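Local coordinates for protein TudS (Uncultured bacterium, PDB 6Z96) that removes sulfur from thiouracil without net redox chemistry, using a [4Fe-4S] cluster that probably takes up the sulfur as a [4Fe-5S] intermediate, at residues I92-S106 and T125-E139. Numbering follows the deposited sequence. Where two conformers were deposited one is given.
Sequences IRFALLKEGSPSCGS and TTALLRRHGIQVFSE. With SF4 (iron/sulfur cluster), chain C.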
ATOM      1  N   ILE A  92       4.786  -7.477  11.856  1.00 25.77           N
ATOM      2  CA  ILE A  92       5.127  -7.415  10.447  1.00 24.59           C
ATOM      3  C   ILE A  92       6.206  -6.389  10.159  1.00 24.31           C
ATOM      4  O   ILE A  92       6.114  -5.244  10.598  1.00 24.90           O
ATOM      5  CB  ILE A  92       3.833  -7.134   9.643  1.00 24.07           C
ATOM      6  CG1 ILE A  92       2.881  -8.337   9.750  1.00 25.58           C
ATOM      7  CG2 ILE A  92       4.144  -6.784   8.190  1.00 24.03           C
ATOM      8  CD1 ILE A  92       1.480  -8.100   9.092  1.00 27.37           C
ATOM      9  N   ARG A  93       7.225  -6.789   9.387  1.00 23.63           N
ATOM     10  CA  ARG A  93       8.303  -5.881   9.044  1.00 23.98           C
ATOM     11  C   ARG A  93       8.468  -5.670   7.525  1.00 22.00           C
ATOM     12  O   ARG A  93       9.397  -4.985   7.114  1.00 22.13           O
ATOM     13  CB  ARG A  93       9.628  -6.328   9.712  1.00 28.42           C
ATOM     14  CG  ARG A  93       9.952  -7.783   9.536  1.00 35.63           C
ATOM     15  CD  ARG A  93      10.726  -8.393  10.724  1.00 43.18           C
ATOM     16  NE  ARG A  93      12.146  -8.060  10.743  1.00 49.34           N
ATOM     17  CZ  ARG A  93      13.119  -8.939  10.975  1.00 53.21           C
ATOM     18  NH1 ARG A  93      14.385  -8.546  10.999  1.00 53.76           N
ATOM     19  NH2 ARG A  93      12.833 -10.223  11.168  1.00 53.48           N
ATOM     20  N   PHE A  94       7.570  -6.264   6.699  1.00 21.42           N
ATOM     21  CA  PHE A  94       7.607  -6.120   5.243  1.00 21.55           C
ATOM     22  C   PHE A  94       6.206  -5.787   4.722  1.00 20.20           C
ATOM     23  O   PHE A  94       5.224  -6.357   5.192  1.00 20.24           O
ATOM     24  CB  PHE A  94       8.048  -7.430   4.570  1.00 23.40           C
ATOM     25  CG  PHE A  94       9.416  -7.908   5.001  1.00 25.61           C
ATOM     26  CD1 PHE A  94      10.559  -7.355   4.465  1.00 27.99           C
ATOM     27  CD2 PHE A  94       9.551  -8.905   5.948  1.00 28.09           C
ATOM     28  CE1 PHE A  94      11.824  -7.791   4.869  1.00 29.32           C
ATOM     29  CE2 PHE A  94      10.817  -9.351   6.340  1.00 29.44           C
ATOM     30  CZ  PHE A  94      11.937  -8.798   5.782  1.00 29.25           C
ATOM     31  N   ALA A  95       6.140  -4.915   3.706  1.00 19.20           N
ATOM     32  CA  ALA A  95       4.876  -4.560   3.069  1.00 19.06           C
ATOM     33  C   ALA A  95       5.006  -4.665   1.564  1.00 19.06           C
ATOM     34  O   ALA A  95       6.038  -4.312   1.003  1.00 20.03           O
ATOM     35  CB  ALA A  95       4.478  -3.137   3.447  1.00 19.33           C
ATOM     36  N   LEU A  96       3.953  -5.151   0.903  1.00 17.09           N
ATOM     37  CA  LEU A  96       3.897  -5.204  -0.556  1.00 17.09           C
ATOM     38  C   LEU A  96       2.751  -4.261  -0.912  1.00 16.50           C
ATOM     39  O   LEU A  96       1.586  -4.607  -0.714  1.00 16.33           O
ATOM     40  CB  LEU A  96       3.583  -6.626  -1.034  1.00 17.45           C
ATOM     41  CG  LEU A  96       3.235  -6.786  -2.516  1.00 18.40           C
ATOM     42  CD1 LEU A  96       4.316  -6.208  -3.419  1.00 19.52           C
ATOM     43  CD2 LEU A  96       2.962  -8.267  -2.852  1.00 20.23           C
ATOM     44  N   LEU A  97       3.090  -3.071  -1.403  1.00 15.91           N
ATOM     45  CA  LEU A  97       2.082  -2.047  -1.661  1.00 16.22           C
ATOM     46  C   LEU A  97       2.037  -1.641  -3.116  1.00 17.01           C
ATOM     47  O   LEU A  97       3.042  -1.688  -3.811  1.00 17.15           O
ATOM     48  CB  LEU A  97       2.342  -0.819  -0.766  1.00 16.13           C
ATOM     49  CG  LEU A  97       2.370  -1.076   0.741  1.00 16.66           C
ATOM     50  CD1 LEU A  97       2.511   0.290   1.514  1.00 16.44           C
ATOM     51  CD2 LEU A  97       1.110  -1.809   1.238  1.00 18.73           C
ATOM     52  N   LYS A  98       0.852  -1.209  -3.573  1.00 15.89           N
ATOM     53  CA  LYS A  98       0.622  -0.837  -4.973  1.00 16.16           C
ATOM     54  C   LYS A  98       1.364   0.425  -5.423  1.00 17.22           C
ATOM     55  O   LYS A  98       1.196   1.503  -4.871  1.00 17.40           O
ATOM     56  CB  LYS A  98      -0.907  -0.668  -5.192  1.00 16.55           C
ATOM     57  CG  LYS A  98      -1.292  -0.169  -6.585  1.00 18.32           C
ATOM     58  CD  LYS A  98      -1.102  -1.273  -7.629  1.00 19.97           C
ATOM     59  CE  LYS A  98      -1.210  -0.687  -9.028  1.00 21.55           C
ATOM     60  NZ  LYS A  98       0.064  -0.027  -9.451  1.00 21.42           N
ATOM     61  N   GLU A  99       2.121   0.304  -6.514  1.00 17.66           N
ATOM     62  CA  GLU A  99       2.895   1.429  -7.027  1.00 17.75           C
ATOM     63  C   GLU A  99       2.013   2.566  -7.574  1.00 18.54           C
ATOM     64  O   GLU A  99       0.923   2.316  -8.088  1.00 18.83           O
ATOM     65  CB  GLU A  99       3.859   0.930  -8.126  1.00 18.64           C
ATOM     66  CG  GLU A  99       4.883   1.964  -8.567  1.00 20.59           C
ATOM     67  CD  GLU A  99       5.765   2.480  -7.445  1.00 24.22           C
ATOM     68  OE1 GLU A  99       5.268   3.284  -6.618  1.00 20.94           O
ATOM     69  OE2 GLU A  99       6.975   2.148  -7.429  1.00 26.05           O
ATOM     70  N   GLY A 100       2.498   3.799  -7.417  1.00 18.21           N
ATOM     71  CA  GLY A 100       1.876   4.989  -7.973  1.00 18.18           C
ATOM     72  C   GLY A 100       0.782   5.624  -7.159  1.00 17.67           C
ATOM     73  O   GLY A 100       0.380   6.745  -7.452  1.00 18.98           O
ATOM     74  N   SER A 101       0.305   4.926  -6.135  1.00 16.48           N
ATOM     75  CA  SER A 101      -0.836   5.397  -5.348  1.00 16.00           C
ATOM     76  C   SER A 101      -0.458   6.523  -4.361  1.00 16.01           C
ATOM     77  O   SER A 101       0.615   6.491  -3.753  1.00 16.07           O
ATOM     78  CB  SER A 101      -1.419   4.201  -4.585  1.00 16.19           C
ATOM     79  OG  SER A 101      -2.198   4.557  -3.450  1.00 16.30           O
ATOM     80  N   PRO A 102      -1.387   7.458  -4.101  1.00 15.58           N
ATOM     81  CA  PRO A 102      -1.123   8.485  -3.083  1.00 15.52           C
ATOM     82  C   PRO A 102      -1.069   7.907  -1.663  1.00 15.26           C
ATOM     83  O   PRO A 102      -0.577   8.598  -0.770  1.00 16.34           O
ATOM     84  CB  PRO A 102      -2.302   9.462  -3.243  1.00 16.21           C
ATOM     85  CG  PRO A 102      -3.416   8.623  -3.826  1.00 16.66           C
ATOM     86  CD  PRO A 102      -2.722   7.610  -4.734  1.00 15.68           C
ATOM     87  N   SER A 103      -1.539   6.654  -1.450  1.00 14.27           N
ATOM     88  CA  SER A 103      -1.371   5.931  -0.196  1.00 14.42           C
ATOM     89  C   SER A 103      -0.212   4.951  -0.289  1.00 14.90           C
ATOM     90  O   SER A 103       0.659   4.951   0.572  1.00 15.31           O
ATOM     91  CB  SER A 103      -2.614   5.104   0.169  1.00 15.15           C
ATOM     92  OG  SER A 103      -3.701   5.920   0.561  1.00 17.23           O
ATOM     93  N   CYS A 104      -0.240   4.089  -1.306  1.00 14.70           N
ATOM     94  CA  CYS A 104       0.599   2.903  -1.399  1.00 14.52           C
ATOM     95  C   CYS A 104       1.833   3.035  -2.270  1.00 14.99           C
ATOM     96  O   CYS A 104       2.687   2.141  -2.226  1.00 15.49           O
ATOM     97  CB  CYS A 104      -0.276   1.732  -1.850  1.00 15.56           C
ATOM     98  SG  CYS A 104      -1.571   1.317  -0.644  1.00 15.99           S
ATOM     99  N   GLY A 105       1.960   4.111  -3.037  1.00 14.92           N
ATOM    100  CA  GLY A 105       3.121   4.277  -3.920  1.00 16.21           C
ATOM    101  C   GLY A 105       4.439   4.218  -3.172  1.00 16.69           C
ATOM    102  O   GLY A 105       4.488   4.607  -1.998  1.00 17.05           O
ATOM    103  N   SER A 106       5.486   3.672  -3.797  1.00 17.79           N
ATOM    104  CA  SER A 106       6.759   3.550  -3.080  1.00 18.86           C
ATOM    105  C   SER A 106       7.949   4.083  -3.854  1.00 21.23           C
ATOM    106  O   SER A 106       8.915   4.505  -3.234  1.00 22.74           O
ATOM    107  CB  SER A 106       6.999   2.125  -2.604  1.00 20.50           C
ATOM    108  OG  SER A 106       6.931   1.208  -3.686  1.00 21.70           O
ATOM    109  N   THR A 125       0.998   6.036   3.228  1.00 14.75           N
ATOM    110  CA  THR A 125       1.150   4.833   4.018  1.00 14.33           C
ATOM    111  C   THR A 125       2.583   4.330   3.899  1.00 14.97           C
ATOM    112  O   THR A 125       3.204   4.040   4.922  1.00 15.92           O
ATOM    113  CB  THR A 125       0.122   3.793   3.592  1.00 15.75           C
ATOM    114  OG1 THR A 125      -1.182   4.281   3.967  1.00 15.84           O
ATOM    115  CG2 THR A 125       0.335   2.445   4.307  1.00 16.44           C
ATOM    116  N   THR A 126       3.124   4.277   2.674  1.00 15.40           N
ATOM    117  CA  THR A 126       4.525   3.882   2.499  1.00 15.32           C
ATOM    118  C   THR A 126       5.476   4.749   3.322  1.00 16.29           C
ATOM    119  O   THR A 126       6.337   4.219   4.033  1.00 17.11           O
ATOM    120  CB  THR A 126       4.882   4.000   1.038  1.00 16.06           C
ATOM    121  OG1 THR A 126       4.099   3.041   0.335  1.00 16.98           O
ATOM    122  CG2 THR A 126       6.403   3.769   0.791  1.00 16.80           C
ATOM    123  N   ALA A 127       5.267   6.069   3.294  1.00 15.85           N
ATOM    124  CA  ALA A 127       6.144   6.973   4.055  1.00 17.02           C
ATOM    125  C   ALA A 127       6.114   6.672   5.546  1.00 17.75           C
ATOM    126  O   ALA A 127       7.182   6.639   6.180  1.00 18.59           O
ATOM    127  CB  ALA A 127       5.734   8.422   3.798  1.00 17.94           C
ATOM    128  N   LEU A 128       4.917   6.433   6.109  1.00 16.13           N
ATOM    129  CA  LEU A 128       4.807   6.185   7.541  1.00 16.43           C
ATOM    130  C   LEU A 128       5.424   4.851   7.898  1.00 17.25           C
ATOM    131  O   LEU A 128       6.178   4.753   8.875  1.00 18.16           O
ATOM    132  CB  LEU A 128       3.342   6.272   8.002  1.00 16.44           C
ATOM    133  CG  LEU A 128       3.156   6.084   9.502  1.00 18.18           C
ATOM    134  CD1 LEU A 128       3.796   7.237  10.261  1.00 19.28           C
ATOM    135  CD2 LEU A 128       1.690   6.027   9.859  1.00 19.13           C
ATOM    136  N   LEU A 129       5.165   3.806   7.091  1.00 16.04           N
ATOM    137  CA  LEU A 129       5.744   2.488   7.387  1.00 16.58           C
ATOM    138  C   LEU A 129       7.267   2.536   7.317  1.00 17.87           C
ATOM    139  O   LEU A 129       7.924   2.004   8.222  1.00 18.59           O
ATOM    140  CB  LEU A 129       5.216   1.420   6.415  1.00 16.78           C
ATOM    141  CG  LEU A 129       3.693   1.202   6.460  1.00 18.85           C
ATOM    142  CD1 LEU A 129       3.290   0.089   5.505  1.00 19.65           C
ATOM    143  CD2 LEU A 129       3.230   0.825   7.875  1.00 20.23           C
ATOM    144  N   ARG A 130       7.821   3.207   6.294  1.00 18.02           N
ATOM    145  CA  ARG A 130       9.295   3.303   6.170  1.00 19.17           C
ATOM    146  C   ARG A 130       9.905   4.059   7.356  1.00 20.90           C
ATOM    147  O   ARG A 130      10.971   3.680   7.836  1.00 22.03           O
ATOM    148  CB  ARG A 130       9.687   3.959   4.841  1.00 19.29           C
ATOM    149  CG  ARG A 130       9.518   2.978   3.687  1.00 19.55           C
ATOM    150  CD  ARG A 130       9.911   3.593   2.356  1.00 20.25           C
ATOM    151  NE  ARG A 130      10.029   2.562   1.326  1.00 20.81           N
ATOM    152  CZ  ARG A 130       9.968   2.799   0.020  1.00 21.65           C
ATOM    153  NH1 ARG A 130       9.759   4.034  -0.429  1.00 21.10           N
ATOM    154  NH2 ARG A 130      10.077   1.797  -0.848  1.00 21.51           N
ATOM    155  N   ARG A 131       9.226   5.108   7.832  0.70 20.11           N
ATOM    156  CA  ARG A 131       9.646   5.914   8.993  0.70 21.52           C
ATOM    157  C   ARG A 131       9.700   5.076  10.281  0.70 22.06           C
ATOM    158  O   ARG A 131      10.429   5.424  11.226  0.70 22.93           O
ATOM    159  CB  ARG A 131       8.637   7.053   9.126  0.70 23.79           C
ATOM    160  CG  ARG A 131       8.754   7.979  10.262  0.70 28.41           C
ATOM    161  CD  ARG A 131       7.876   9.207   9.981  0.70 32.18           C
ATOM    162  NE  ARG A 131       7.707   9.954  11.222  0.70 35.44           N
ATOM    163  CZ  ARG A 131       8.550  10.887  11.652  0.70 37.00           C
ATOM    164  NH1 ARG A 131       9.609  11.222  10.925  0.70 36.60           N
ATOM    165  NH2 ARG A 131       8.336  11.497  12.809  0.70 35.34           N
ATOM    166  N   HIS A 132       8.918   3.998  10.344  1.00 21.83           N
ATOM    167  CA  HIS A 132       8.892   3.094  11.479  1.00 22.33           C
ATOM    168  C   HIS A 132       9.652   1.783  11.233  1.00 23.31           C
ATOM    169  O   HIS A 132       9.436   0.804  11.940  1.00 24.73           O
ATOM    170  CB  HIS A 132       7.450   2.852  11.937  1.00 22.90           C
ATOM    171  CG  HIS A 132       6.831   4.053  12.589  1.00 24.26           C
ATOM    172  ND1 HIS A 132       6.773   4.170  13.975  1.00 26.79           N
ATOM    173  CD2 HIS A 132       6.320   5.175  12.037  1.00 24.81           C
ATOM    174  CE1 HIS A 132       6.221   5.347  14.214  1.00 26.92           C
ATOM    175  NE2 HIS A 132       5.934   5.995  13.085  1.00 26.56           N
ATOM    176  N   GLY A 133      10.539   1.761  10.249  1.00 24.12           N
ATOM    177  CA  GLY A 133      11.409   0.615  10.010  1.00 24.35           C
ATOM    178  C   GLY A 133      10.861  -0.549   9.213  1.00 24.71           C
ATOM    179  O   GLY A 133      11.474  -1.621   9.181  1.00 25.78           O
ATOM    180  N   ILE A 134       9.673  -0.375   8.613  1.00 22.23           N
ATOM    181  CA  ILE A 134       9.074  -1.439   7.819  1.00 21.12           C
ATOM    182  C   ILE A 134       9.527  -1.262   6.386  1.00 21.01           C
ATOM    183  O   ILE A 134       9.484  -0.144   5.854  1.00 21.74           O
ATOM    184  CB  ILE A 134       7.535  -1.373   7.984  1.00 20.56           C
ATOM    185  CG1 ILE A 134       7.172  -1.742   9.444  1.00 21.21           C
ATOM    186  CG2 ILE A 134       6.812  -2.267   6.976  1.00 20.64           C
ATOM    187  CD1 ILE A 134       5.867  -1.180   9.921  1.00 23.06           C
ATOM    188  N   GLN A 135      10.021  -2.347   5.764  1.00 20.43           N
ATOM    189  CA  GLN A 135      10.486  -2.257   4.388  1.00 20.36           C
ATOM    190  C   GLN A 135       9.278  -2.393   3.462  1.00 19.47           C
ATOM    191  O   GLN A 135       8.493  -3.328   3.613  1.00 20.44           O
ATOM    192  CB  GLN A 135      11.480  -3.376   4.082  1.00 22.42           C
ATOM    193  CG  GLN A 135      12.757  -3.244   4.904  1.00 26.66           C
ATOM    194  CD  GLN A 135      13.699  -4.359   4.533  1.00 34.00           C
ATOM    195  OE1 GLN A 135      14.029  -5.234   5.346  1.00 38.37           O
ATOM    196  NE2 GLN A 135      14.115  -4.364   3.283  1.00 33.51           N
ATOM    197  N   VAL A 136       9.157  -1.479   2.512  1.00 18.01           N
ATOM    198  CA  VAL A 136       8.056  -1.480   1.556  1.00 17.78           C
ATOM    199  C   VAL A 136       8.584  -1.783   0.170  1.00 19.01           C
ATOM    200  O   VAL A 136       9.505  -1.114  -0.320  1.00 20.57           O
ATOM    201  CB  VAL A 136       7.328  -0.111   1.571  1.00 18.11           C
ATOM    202  CG1 VAL A 136       6.165  -0.106   0.558  1.00 19.42           C
ATOM    203  CG2 VAL A 136       6.819   0.204   2.981  1.00 18.56           C
ATOM    204  N   PHE A 137       7.938  -2.738  -0.498  1.00 18.26           N
ATOM    205  CA  PHE A 137       8.235  -3.153  -1.860  1.00 18.41           C
ATOM    206  C   PHE A 137       6.995  -2.975  -2.715  1.00 18.41           C
ATOM    207  O   PHE A 137       5.878  -3.104  -2.197  1.00 18.61           O
ATOM    208  CB  PHE A 137       8.585  -4.650  -1.877  1.00 19.24           C
ATOM    209  CG  PHE A 137       9.840  -5.003  -1.102  1.00 21.41           C
ATOM    210  CD1 PHE A 137      11.049  -5.151  -1.752  1.00 23.78           C
ATOM    211  CD2 PHE A 137       9.800  -5.187   0.273  1.00 23.48           C
ATOM    212  CE1 PHE A 137      12.200  -5.477  -1.034  1.00 25.18           C
ATOM    213  CE2 PHE A 137      10.953  -5.514   0.983  1.00 24.45           C
ATOM    214  CZ  PHE A 137      12.128  -5.687   0.316  1.00 24.50           C
ATOM    215  N   SER A 138       7.176  -2.692  -4.004  1.00 17.60           N
ATOM    216  CA  SER A 138       6.034  -2.612  -4.913  1.00 19.01           C
ATOM    217  C   SER A 138       5.815  -3.938  -5.644  1.00 20.03           C
ATOM    218  O   SER A 138       6.638  -4.862  -5.538  1.00 20.45           O
ATOM    219  CB  SER A 138       6.249  -1.485  -5.918  1.00 20.33           C
ATOM    220  OG  SER A 138       7.142  -1.920  -6.935  1.00 21.95           O
ATOM    221  N   GLU A 139       4.729  -4.034  -6.430  1.00 20.11           N
ATOM    222  CA  GLU A 139       4.472  -5.229  -7.231  1.00 20.64           C
ATOM    223  C   GLU A 139       5.548  -5.411  -8.334  1.00 21.24           C
ATOM    224  O   GLU A 139       5.556  -6.453  -8.991  1.00 22.62           O
ATOM    225  CB  GLU A 139       3.052  -5.200  -7.826  1.00 21.38           C
ATOM    226  CG  GLU A 139       2.868  -4.201  -8.950  1.00 22.97           C
ATOM    227  CD  GLU A 139       2.469  -2.793  -8.550  1.00 23.85           C
ATOM    228  OE1 GLU A 139       2.693  -2.414  -7.377  1.00 20.77           O
ATOM    229  OE2 GLU A 139       1.974  -2.049  -9.429  1.00 23.60           O
TER
HETATM  230 FE1  SF4 C 301      -5.608   2.209  -3.394  0.80 16.75          FE
HETATM  231 FE2  SF4 C 301      -4.951  -0.412  -3.447  0.90 14.54          FE
HETATM  232 FE3  SF4 C 301      -6.334   0.593  -1.288  0.90 14.23          FE
HETATM  233 FE4  SF4 C 301      -3.682   1.203  -1.665  0.90 14.76          FE
HETATM  234  S1  SF4 C 301      -4.617  -0.864  -1.193  0.90 14.45           S
HETATM  235  S2  SF4 C 301      -5.323   2.666  -1.074  0.90 15.60           S
HETATM  236  S3  SF4 C 301      -3.581   1.354  -3.973  0.90 15.91           S
HETATM  237  S4  SF4 C 301      -7.065   0.412  -3.477  0.90 15.29           S
HETATM  238  O   HOH W   1      11.905  -4.090   8.253  1.00 40.46           O
HETATM  239  O   HOH W   2       7.891   0.015  -8.558  1.00 33.74           O
HETATM  240  O   HOH W   3      -2.620   6.572   3.132  1.00 17.34           O
HETATM  241  O   HOH W   4      11.296   2.372  -3.624  1.00 34.87           O
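Leu97 and Val136 show how a parallel strand pair can seal itself against its own connecting helix. With CG anti to its carbonyl carbon (chi1 -57°), Leu97 sends CD1 to 3.8 Å from Val136 CG1, while Leu129 CD1 rises from helix 125-131 to Ala95 CB at 4.0 Å. On the same helix Thr126 OG1 donates to Gly105 O from above the carbonyl plane. The opposite face of the sheet, with Phe94, Gln135 and Phe137, is more open to solvent: the two rings lie side by side, Phe94 CD1 4.0 Å from Phe137 CE2, beside the exposed Gln135. Strand 135-137 is the edge of a four-stranded parallel sheet, and four backbone bonds tie it to residues 93-97; the far side of strand 94-96 pairs with strand 5-8. Past the strand, loop 98-104 runs along one side of the iron-sulfur cluster, and Cys104 SG binds iron FE4 at 2.4 Å. Here Glu139 holds the loop with both oxygens: OE1 takes Glu99 N through its syn lone pair (2.9 Å), and OE2 meets Lys98 NZ at 2.8 Å, 25° out of the carboxylate plane. Replacing Lys98 with a methionine would probably leave Glu139 OE2 without its charged mate. Arg130 NH1 donates to Ser106 O, which lies at the guanidinium edge, near its plane, at 3.0 Å, and also pairs with Glu122.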